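Local coordinates for S-M checkpoint control protein RAD4 (Schizosaccharomyces pombe, PDB 4BMD) that is essential for DNA replication and for the checkpoint that couples S and M phases, acting as a signalling adaptor; this fragment holds its third and fourth BRCT domains, at residues V53-Y58 / A95-R100. Numbering follows the deposited sequence. Where two conformers were deposited one is given.
Sequences VVIPHY and AKPFFR
At the join between the two BRCT domains of this fragment, the loop 95-100, on the way from helix 74-82 to helix 104-107, runs past the C-terminal end of strand 52-55, and Ile-55, His-57 and Tyr-58 meet Pro-97, Phe-98 and Phe-99. No hydrogen bond links the two segments. Ile-55 and Pro-97 cross at about a right angle, Ile-55 CG1 lying 4.2 Å from Pro-97 CG, and both also touch Thr-71 on the neighbouring strand. Further along, backbone carbonyls meet aromatic side chains. His-57 O sits over one face of the Phe-98 ring, 4.0 Å from Phe-98 CZ, and lies 3.7 Å from Phe-99 CB. Phe-98 holds CG between its backbone N and carbonyl carbon (chi1 61°), which swings the ring back toward His-57; it also touches Asn-73, and Ala-128 and Ile-131 of helix 119-131. Tyr-58 O approaches the Phe-99 ring obliquely, 3.2 Å from Phe-99 CD2. The His-57 ring is steadied by ND1 hydrogen-bonding to Glu-74 OE2 and by stacking with Trp-75, yet His-57 also touches Ile-131. Through His-57 and Phe-98, turn and loop both reach helix 119-131, forming part of the junction between two BRCT folds, each with a parallel sheet of strand order 2-1-3-4.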
loop_
_atom_site.group_PDB
_atom_site.type_symbol
_atom_site.label_atom_id
_atom_site.label_comp_id
_atom_site.label_asym_id
_atom_site.label_seq_id
_atom_site.Cartn_x
_atom_site.Cartn_y
_atom_site.Cartn_z
ATOM N N VAL A 53 15.262 -7.175 -3.944
ATOM C CA VAL A 53 15.409 -7.064 -2.499
ATOM C C VAL A 53 14.038 -6.810 -1.884
ATOM O O VAL A 53 13.341 -5.872 -2.272
ATOM C CB VAL A 53 16.369 -5.923 -2.109
ATOM C CG1 VAL A 53 16.318 -5.673 -0.609
ATOM C CG2 VAL A 53 17.788 -6.245 -2.556
ATOM N N VAL A 54 13.650 -7.651 -0.932
ATOM C CA VAL A 54 12.333 -7.547 -0.315
ATOM C C VAL A 54 12.402 -6.969 1.097
ATOM O O VAL A 54 13.171 -7.435 1.939
ATOM C CB VAL A 54 11.618 -8.910 -0.290
ATOM C CG1 VAL A 54 10.192 -8.753 0.217
ATOM C CG2 VAL A 54 11.625 -9.531 -1.678
ATOM N N ILE A 55 11.586 -5.946 1.341
ATOM C CA ILE A 55 11.541 -5.250 2.621
ATOM C C ILE A 55 10.161 -5.459 3.239
ATOM O O ILE A 55 9.176 -5.560 2.516
ATOM C CB ILE A 55 11.772 -3.736 2.408
ATOM C CG1 ILE A 55 13.024 -3.503 1.560
ATOM C CG2 ILE A 55 11.882 -2.995 3.729
ATOM C CD1 ILE A 55 14.296 -4.009 2.193
ATOM N N PRO A 56 10.080 -5.559 4.575
ATOM C CA PRO A 56 8.746 -5.558 5.185
ATOM C C PRO A 56 8.032 -4.230 4.934
ATOM O O PRO A 56 8.673 -3.178 4.940
ATOM C CB PRO A 56 9.036 -5.748 6.681
ATOM C CG PRO A 56 10.497 -5.453 6.847
ATOM C CD PRO A 56 11.135 -5.850 5.559
ATOM N N HIS A 57 6.723 -4.286 4.709
ATOM C CA HIS A 57 5.949 -3.098 4.353
ATOM C C HIS A 57 5.925 -2.052 5.465
ATOM O O HIS A 57 5.705 -0.869 5.210
ATOM C CB HIS A 57 4.517 -3.484 3.971
ATOM C CG HIS A 57 3.709 -4.019 5.114
ATOM N ND1 HIS A 57 3.554 -5.367 5.349
ATOM C CD2 HIS A 57 3.013 -3.384 6.087
ATOM C CE1 HIS A 57 2.795 -5.542 6.417
ATOM N NE2 HIS A 57 2.455 -4.354 6.885
ATOM N N TYR A 58 6.155 -2.496 6.698
ATOM C CA TYR A 58 6.102 -1.612 7.857
ATOM C C TYR A 58 7.467 -1.039 8.218
ATOM O O TYR A 58 7.590 -0.264 9.167
ATOM C CB TYR A 58 5.511 -2.351 9.060
ATOM C CG TYR A 58 6.161 -3.688 9.332
ATOM C CD1 TYR A 58 7.301 -3.782 10.121
ATOM C CD2 TYR A 58 5.635 -4.858 8.802
ATOM C CE1 TYR A 58 7.897 -5.001 10.372
ATOM C CE2 TYR A 58 6.224 -6.083 9.046
ATOM C CZ TYR A 58 7.356 -6.148 9.832
ATOM O OH TYR A 58 7.947 -7.366 10.079
ATOM N N ALA A 95 3.676 -1.139 -3.382
ATOM C CA ALA A 95 4.550 -2.285 -3.607
ATOM C C ALA A 95 6.006 -1.934 -3.312
ATOM O O ALA A 95 6.880 -2.799 -3.322
ATOM C CB ALA A 95 4.398 -2.798 -5.031
ATOM N N LYS A 96 6.254 -0.655 -3.056
ATOM C CA LYS A 96 7.579 -0.181 -2.677
ATOM C C LYS A 96 7.563 0.229 -1.212
ATOM O O LYS A 96 6.492 0.445 -0.645
ATOM C CB LYS A 96 7.979 1.017 -3.539
ATOM C CG LYS A 96 8.370 0.664 -4.956
ATOM C CD LYS A 96 8.761 1.908 -5.739
ATOM C CE LYS A 96 7.609 2.897 -5.822
ATOM N NZ LYS A 96 6.422 2.315 -6.511
ATOM N N PRO A 97 8.751 0.324 -0.587
ATOM C CA PRO A 97 8.825 0.878 0.767
ATOM C C PRO A 97 8.232 2.281 0.792
ATOM O O PRO A 97 8.633 3.127 -0.008
ATOM C CB PRO A 97 10.329 0.937 1.033
ATOM C CG PRO A 97 10.892 -0.158 0.202
ATOM C CD PRO A 97 10.054 -0.187 -1.046
ATOM N N PHE A 98 7.281 2.516 1.690
ATOM C CA PHE A 98 6.567 3.786 1.722
ATOM C C PHE A 98 6.429 4.343 3.130
ATOM O O PHE A 98 6.241 5.545 3.311
ATOM C CB PHE A 98 5.177 3.630 1.096
ATOM C CG PHE A 98 4.298 2.633 1.804
ATOM C CD1 PHE A 98 3.541 3.008 2.905
ATOM C CD2 PHE A 98 4.221 1.323 1.363
ATOM C CE1 PHE A 98 2.737 2.092 3.557
ATOM C CE2 PHE A 98 3.414 0.404 2.009
ATOM C CZ PHE A 98 2.673 0.790 3.107
ATOM N N PHE A 99 6.511 3.467 4.125
ATOM C CA PHE A 99 6.227 3.866 5.499
ATOM C C PHE A 99 7.234 4.849 6.090
ATOM O O PHE A 99 8.437 4.597 6.108
ATOM C CB PHE A 99 6.093 2.652 6.418
ATOM C CG PHE A 99 5.875 3.015 7.857
ATOM C CD1 PHE A 99 4.671 3.564 8.270
ATOM C CD2 PHE A 99 6.874 2.822 8.796
ATOM C CE1 PHE A 99 4.467 3.908 9.592
ATOM C CE2 PHE A 99 6.674 3.164 10.120
ATOM C CZ PHE A 99 5.469 3.707 10.517
ATOM N N ARG A 100 6.714 5.972 6.571
ATOM C CA ARG A 100 7.521 6.977 7.248
ATOM C C ARG A 100 6.852 7.381 8.557
ATOM O O ARG A 100 5.739 7.908 8.553
ATOM C CB ARG A 100 7.718 8.204 6.356
ATOM C CG ARG A 100 8.600 7.962 5.142
ATOM C CD ARG A 100 8.725 9.221 4.297
ATOM N NE ARG A 100 9.707 9.074 3.227
ATOM C CZ ARG A 100 9.429 8.600 2.016
ATOM N NH1 ARG A 100 8.196 8.222 1.718
ATOM N NH2 ARG A 100 10.386 8.503 1.105
#